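PDB 1FVI: chlorella virus DNA ligase-adenylate, which probably seals nicks in duplex DNA in an ATP-dependent reaction, and is captured here as the covalent enzyme-adenylate intermediate. Local coordinates for residues Arg53-Thr56 against Glu57-Glu61; Asp98-Thr101 against Asp102-Lys106. The protein carries 1 engineered substitution. One frame throughout, in Å; residues are numbered along the deposited sequence.

Contact 1 of 2, residues Arg53-Thr56 against Glu57-Glu61; sequences RLLT and ELLPE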
ATOM      1  N   ARG A  53      -9.344 -17.987 -11.365  1.00 29.99           N
ATOM      2  CA  ARG A  53      -8.644 -19.230 -11.653  1.00 31.20           C
ATOM      3  C   ARG A  53      -7.148 -19.144 -11.387  1.00 28.76           C
ATOM      4  O   ARG A  53      -6.607 -19.976 -10.668  1.00 31.36           O
ATOM      5  CB  ARG A  53      -8.928 -19.670 -13.090  1.00 41.45           C
ATOM      6  CG  ARG A  53      -8.123 -20.872 -13.588  1.00 52.04           C
ATOM      7  CD  ARG A  53      -6.883 -20.435 -14.378  1.00 64.86           C
ATOM      8  NE  ARG A  53      -7.223 -19.587 -15.519  1.00 73.09           N
ATOM      9  CZ  ARG A  53      -6.364 -19.221 -16.465  1.00 72.47           C
ATOM     10  NH1 ARG A  53      -5.099 -19.624 -16.419  1.00 65.24           N
ATOM     11  NH2 ARG A  53      -6.772 -18.442 -17.458  1.00 73.32           N
ATOM     12  N   LEU A  54      -6.491 -18.136 -11.958  1.00 28.55           N
ATOM     13  CA  LEU A  54      -5.054 -17.934 -11.783  1.00 24.30           C
ATOM     14  C   LEU A  54      -4.647 -17.892 -10.309  1.00 32.13           C
ATOM     15  O   LEU A  54      -3.764 -18.643  -9.870  1.00 31.70           O
ATOM     16  CB  LEU A  54      -4.604 -16.632 -12.467  1.00 36.80           C
ATOM     17  CG  LEU A  54      -4.577 -16.523 -14.000  1.00 50.12           C
ATOM     18  CD1 LEU A  54      -4.246 -15.101 -14.443  1.00 36.98           C
ATOM     19  CD2 LEU A  54      -3.560 -17.487 -14.568  1.00 52.86           C
ATOM     20  N   LEU A  55      -5.274 -16.998  -9.547  1.00 23.98           N
ATOM     21  CA  LEU A  55      -4.960 -16.882  -8.126  1.00 29.11           C
ATOM     22  C   LEU A  55      -5.297 -18.157  -7.341  1.00 31.08           C
ATOM     23  O   LEU A  55      -4.547 -18.525  -6.444  1.00 34.23           O
ATOM     24  CB  LEU A  55      -5.664 -15.672  -7.505  1.00 20.79           C
ATOM     25  CG  LEU A  55      -5.191 -14.287  -7.959  1.00 26.63           C
ATOM     26  CD1 LEU A  55      -6.119 -13.212  -7.401  1.00 22.80           C
ATOM     27  CD2 LEU A  55      -3.756 -14.050  -7.527  1.00 26.68           C
ATOM     28  N   THR A  56      -6.401 -18.837  -7.676  1.00 31.32           N
ATOM     29  CA  THR A  56      -6.756 -20.067  -6.957  1.00 28.05           C
ATOM     30  C   THR A  56      -5.701 -21.154  -7.193  1.00 26.44           C
ATOM     31  O   THR A  56      -5.414 -21.950  -6.301  1.00 37.98           O
ATOM     32  CB  THR A  56      -8.160 -20.619  -7.328  1.00 23.22           C
ATOM     33  OG1 THR A  56      -8.189 -20.991  -8.708  1.00 56.02           O
ATOM     34  CG2 THR A  56      -9.223 -19.596  -7.069  1.00 20.92           C
ATOM     35  N   GLU A  57      -5.115 -21.166  -8.387  1.00 25.11           N
ATOM     36  CA  GLU A  57      -4.073 -22.134  -8.733  1.00 32.76           C
ATOM     37  C   GLU A  57      -2.772 -21.784  -7.994  1.00 41.07           C
ATOM     38  O   GLU A  57      -2.061 -22.675  -7.506  1.00 39.41           O
ATOM     39  CB  GLU A  57      -3.812 -22.148 -10.254  1.00 29.07           C
ATOM     40  CG  GLU A  57      -4.933 -22.780 -11.087  1.00 48.87           C
ATOM     41  CD  GLU A  57      -4.795 -22.563 -12.608  1.00 64.10           C
ATOM     42  OE1 GLU A  57      -3.781 -21.985 -13.075  1.00 67.15           O
ATOM     43  OE2 GLU A  57      -5.724 -22.972 -13.344  1.00 54.06           O
ATOM     44  N   LEU A  58      -2.502 -20.482  -7.875  1.00 39.19           N
ATOM     45  CA  LEU A  58      -1.292 -19.977  -7.227  1.00 25.16           C
ATOM     46  C   LEU A  58      -1.290 -19.952  -5.703  1.00 20.00           C
ATOM     47  O   LEU A  58      -0.315 -20.344  -5.066  1.00 23.52           O
ATOM     48  CB  LEU A  58      -0.991 -18.559  -7.734  1.00 33.75           C
ATOM     49  CG  LEU A  58       0.157 -18.275  -8.709  1.00 24.43           C
ATOM     50  CD1 LEU A  58       0.296 -19.350  -9.752  1.00 33.54           C
ATOM     51  CD2 LEU A  58      -0.102 -16.950  -9.363  1.00 34.17           C
ATOM     52  N   LEU A  59      -2.385 -19.507  -5.112  1.00 19.49           N
ATOM     53  CA  LEU A  59      -2.431 -19.367  -3.667  1.00 26.22           C
ATOM     54  C   LEU A  59      -2.927 -20.556  -2.870  1.00 29.48           C
ATOM     55  O   LEU A  59      -3.801 -21.299  -3.328  1.00 26.27           O
ATOM     56  CB  LEU A  59      -3.283 -18.150  -3.298  1.00 26.72           C
ATOM     57  CG  LEU A  59      -2.886 -16.757  -3.798  1.00 27.17           C
ATOM     58  CD1 LEU A  59      -4.054 -15.808  -3.547  1.00 20.24           C
ATOM     59  CD2 LEU A  59      -1.621 -16.276  -3.084  1.00 28.84           C
ATOM     60  N   PRO A  60      -2.355 -20.762  -1.664  1.00 27.40           N
ATOM     61  CA  PRO A  60      -2.777 -21.868  -0.810  1.00 27.65           C
ATOM     62  C   PRO A  60      -4.084 -21.469  -0.155  1.00 24.92           C
ATOM     63  O   PRO A  60      -4.376 -20.278   0.000  1.00 24.83           O
ATOM     64  CB  PRO A  60      -1.647 -21.965   0.213  1.00 22.06           C
ATOM     65  CG  PRO A  60      -1.192 -20.557   0.322  1.00 21.16           C
ATOM     66  CD  PRO A  60      -1.138 -20.135  -1.117  1.00 19.82           C
ATOM     67  N   GLU A  61      -4.895 -22.468   0.163  1.00 24.83           N
ATOM     68  CA  GLU A  61      -6.181 -22.261   0.814  1.00 26.99           C
ATOM     69  C   GLU A  61      -5.970 -21.439   2.105  1.00 22.91           C
ATOM     70  O   GLU A  61      -5.043 -21.705   2.872  1.00 23.79           O
ATOM     71  CB  GLU A  61      -6.781 -23.643   1.125  1.00 20.09           C
ATOM     72  CG  GLU A  61      -8.047 -23.626   1.957  1.00 24.81           C
ATOM     73  CD  GLU A  61      -9.275 -23.163   1.198  1.00 26.69           C
ATOM     74  OE1 GLU A  61      -9.194 -22.965  -0.036  1.00 27.85           O
ATOM     75  OE2 GLU A  61     -10.332 -23.015   1.852  1.00 35.01           O
TER
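The last turns of helix 49-58 in the ligase domain form this contact, in which Leu55 O accepts the closing i to i+4 bond from Leu59 N at 2.7 Å, nearly straight. Leu59 then leaves helical geometry. One residue earlier, Leu58 N reaches Leu54 O at 3.0 Å. Arg53 O is held by two donors: Glu57 N approaches nearly along the C=O axis, while the Thr56 hydroxyl OG1 comes in from the side at 2.7 Å, tilted 28° from the carbonyl plane. Thr56 can fold back this way because OG1 lies between its own N and C (chi1 63°). At the C-terminal end of the helix, Lys34 NZ donates hydrogen bonds to Thr56 O and Leu59 O, a positive charge that would probably be favourable there. Leu55 and Leu59 meet through CB and CD1, and both also touch Met38 on strand 38-39. On the outer flank the Glu57 carboxylate lies across the aliphatic part of Arg53, its plane turned 49° from the guanidinium. Glu57 OE2 is 3.0 Å from Arg53 CD but 4.3 Å from Arg53 NE, beyond salt-bridge range.

Contact 2 of 2, residues Asp98-Thr101 against Asp102-Lys106; sequences DYVT and DDPLK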
ATOM      1  N   ASP A  98      -1.987 -12.173   4.547  1.00 22.04           N
ATOM      2  CA  ASP A  98      -2.330 -13.121   5.600  1.00 21.18           C
ATOM      3  C   ASP A  98      -2.549 -14.525   5.055  1.00 19.89           C
ATOM      4  O   ASP A  98      -2.795 -14.710   3.866  1.00 16.08           O
ATOM      5  CB  ASP A  98      -3.539 -12.649   6.421  1.00 13.71           C
ATOM      6  CG  ASP A  98      -3.439 -13.040   7.891  1.00 19.02           C
ATOM      7  OD1 ASP A  98      -2.554 -13.846   8.259  1.00 22.73           O
ATOM      8  OD2 ASP A  98      -4.257 -12.537   8.691  1.00 25.28           O
ATOM      9  N   TYR A  99      -2.472 -15.498   5.956  1.00 26.66           N
ATOM     10  CA  TYR A  99      -2.595 -16.917   5.631  1.00 25.43           C
ATOM     11  C   TYR A  99      -3.100 -17.662   6.854  1.00 21.43           C
ATOM     12  O   TYR A  99      -2.344 -17.837   7.818  1.00 25.03           O
ATOM     13  CB  TYR A  99      -1.197 -17.459   5.299  1.00 24.35           C
ATOM     14  CG  TYR A  99      -1.144 -18.896   4.831  1.00 26.26           C
ATOM     15  CD1 TYR A  99      -2.256 -19.503   4.236  1.00 20.37           C
ATOM     16  CD2 TYR A  99       0.048 -19.621   4.901  1.00 29.18           C
ATOM     17  CE1 TYR A  99      -2.179 -20.787   3.711  1.00 27.88           C
ATOM     18  CE2 TYR A  99       0.138 -20.905   4.376  1.00 28.40           C
ATOM     19  CZ  TYR A  99      -0.981 -21.478   3.779  1.00 35.52           C
ATOM     20  OH  TYR A  99      -0.895 -22.729   3.218  1.00 40.21           O
ATOM     21  N   VAL A 100      -4.346 -18.127   6.824  1.00 25.94           N
ATOM     22  CA  VAL A 100      -4.839 -18.856   7.980  1.00 35.02           C
ATOM     23  C   VAL A 100      -4.358 -20.299   8.088  1.00 50.14           C
ATOM     24  O   VAL A 100      -3.996 -20.707   9.179  1.00 61.83           O
ATOM     25  CB  VAL A 100      -6.367 -18.715   8.197  1.00 38.11           C
ATOM     26  CG1 VAL A 100      -6.876 -19.706   9.284  1.00 28.65           C
ATOM     27  CG2 VAL A 100      -6.662 -17.308   8.676  1.00 28.43           C
ATOM     28  N   THR A 101      -4.298 -21.056   6.990  1.00 44.45           N
ATOM     29  CA  THR A 101      -3.821 -22.455   7.049  1.00 48.15           C
ATOM     30  C   THR A 101      -4.874 -23.358   7.714  1.00 45.94           C
ATOM     31  O   THR A 101      -5.486 -24.193   7.057  1.00 54.49           O
ATOM     32  CB  THR A 101      -2.405 -22.562   7.773  1.00 50.18           C
ATOM     33  OG1 THR A 101      -1.353 -22.435   6.813  1.00 61.02           O
ATOM     34  CG2 THR A 101      -2.217 -23.863   8.529  1.00 36.93           C
ATOM     35  N   ASP A 102      -5.110 -23.157   9.005  1.00 43.08           N
ATOM     36  CA  ASP A 102      -6.093 -23.936   9.737  1.00 41.14           C
ATOM     37  C   ASP A 102      -6.663 -23.106  10.875  1.00 39.86           C
ATOM     38  O   ASP A 102      -7.718 -22.481  10.740  1.00 41.39           O
ATOM     39  CB  ASP A 102      -5.448 -25.225  10.294  1.00 49.24           C
ATOM     40  CG  ASP A 102      -6.290 -25.900  11.385  1.00 49.63           C
ATOM     41  OD1 ASP A 102      -5.718 -26.284  12.425  1.00 55.60           O
ATOM     42  OD2 ASP A 102      -7.521 -26.035  11.218  1.00 52.72           O
ATOM     43  N   ASP A 103      -5.903 -23.060  11.962  1.00 30.57           N
ATOM     44  CA  ASP A 103      -6.274 -22.380  13.188  1.00 34.82           C
ATOM     45  C   ASP A 103      -6.158 -20.862  13.175  1.00 33.48           C
ATOM     46  O   ASP A 103      -5.061 -20.323  13.247  1.00 35.16           O
ATOM     47  CB  ASP A 103      -5.431 -22.962  14.324  1.00 39.00           C
ATOM     48  CG  ASP A 103      -5.714 -22.322  15.659  1.00 44.38           C
ATOM     49  OD1 ASP A 103      -4.732 -22.065  16.383  1.00 60.28           O
ATOM     50  OD2 ASP A 103      -6.901 -22.085  15.986  1.00 47.31           O
ATOM     51  N   PRO A 104      -7.305 -20.156  13.124  1.00 37.62           N
ATOM     52  CA  PRO A 104      -7.327 -18.686  13.115  1.00 36.90           C
ATOM     53  C   PRO A 104      -6.759 -18.092  14.408  1.00 36.21           C
ATOM     54  O   PRO A 104      -6.371 -16.924  14.450  1.00 32.40           O
ATOM     55  CB  PRO A 104      -8.817 -18.363  12.950  1.00 32.51           C
ATOM     56  CG  PRO A 104      -9.498 -19.554  13.557  1.00 40.72           C
ATOM     57  CD  PRO A 104      -8.672 -20.697  13.022  1.00 32.30           C
ATOM     58  N   LEU A 105      -6.697 -18.907  15.460  1.00 31.18           N
ATOM     59  CA  LEU A 105      -6.163 -18.451  16.726  1.00 26.60           C
ATOM     60  C   LEU A 105      -4.644 -18.392  16.711  1.00 20.66           C
ATOM     61  O   LEU A 105      -4.046 -17.827  17.620  1.00 25.72           O
ATOM     62  CB  LEU A 105      -6.667 -19.322  17.876  1.00 30.09           C
ATOM     63  CG  LEU A 105      -8.179 -19.334  18.081  1.00 31.31           C
ATOM     64  CD1 LEU A 105      -8.493 -20.237  19.247  1.00 22.93           C
ATOM     65  CD2 LEU A 105      -8.719 -17.920  18.333  1.00 27.94           C
ATOM     66  N   LYS A 106      -4.016 -18.983  15.693  1.00 24.52           N
ATOM     67  CA  LYS A 106      -2.562 -18.918  15.576  1.00 24.13           C
ATOM     68  C   LYS A 106      -2.183 -17.428  15.507  1.00 29.33           C
ATOM     69  O   LYS A 106      -2.835 -16.654  14.809  1.00 31.22           O
ATOM     70  CB  LYS A 106      -2.085 -19.638  14.310  1.00 25.92           C
ATOM     71  CG  LYS A 106      -0.604 -19.417  14.009  1.00 26.55           C
ATOM     72  CD  LYS A 106      -0.177 -19.985  12.663  1.00 37.38           C
ATOM     73  CE  LYS A 106      -0.081 -21.500  12.680  1.00 41.24           C
ATOM     74  NZ  LYS A 106       1.296 -21.952  12.320  1.00 46.76           N
TER
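Val100 and Asp102 face each other across a classic gamma turn, with Thr101 at its corner in the positive-phi conformation (phi 73°, psi -67°). Asp102 N donates to Val100 O at 2.7 Å, but the bond is bent, and the donor sits above the carbonyl plane.

The Val100 side chain runs from this turn toward the following loop. Its CB stays 4.7 Å from Asp102 O, whereas the CG1 methyl comes to 3.2 Å from that same oxygen. CG1 is anti to the backbone N (chi1 170°), which carries it beside the carbonyl and out over the chain ahead. There it also meets Pro104, lying 4.3 Å from the ring atom CD. Tyr171, from a separate loop, packs against Val100 as well.

At the corner, Thr101 CG2 lies against Asp102 N, and OG1 stands over one face of the Tyr99 ring, displaced toward its rim. Further on, a type I turn runs from Asp103 to Lys106, with Lys106 N bonded to Asp103 O and a weak Asx-type bond from Leu105 N to Asp103 OD2. The reversal after strand 92-99 thus combines two local backbone bonds with an apolar touch of Val100 on Pro104, and backbone bonds to Gly62 and Tyr171 tie it to neighbouring chain, while Asp102 itself is exposed.

Overall arrangement
Contact 1 closes before contact 2 opens along the chain, and their centres lie about 17 Å apart on the same side of the chain's centre. Both belong to the ligase domain that holds the AMP. Helix 49-58 rests on the mixed sheet that includes strands 38-39, 92-99 and 131-135, and contact 2 begins at the end of one of these, strand 92-99, before the chain enters helix 108-121. The two contacts meet where Pro60 and Glu61 follow the end of helix 49-58: Glu61 O is 3.1 Å from Tyr99 CE1. The helix exit and strand exit therefore adjoin at the domain's periphery, with the side chain of Val100 about 12 Å from the bound AMP.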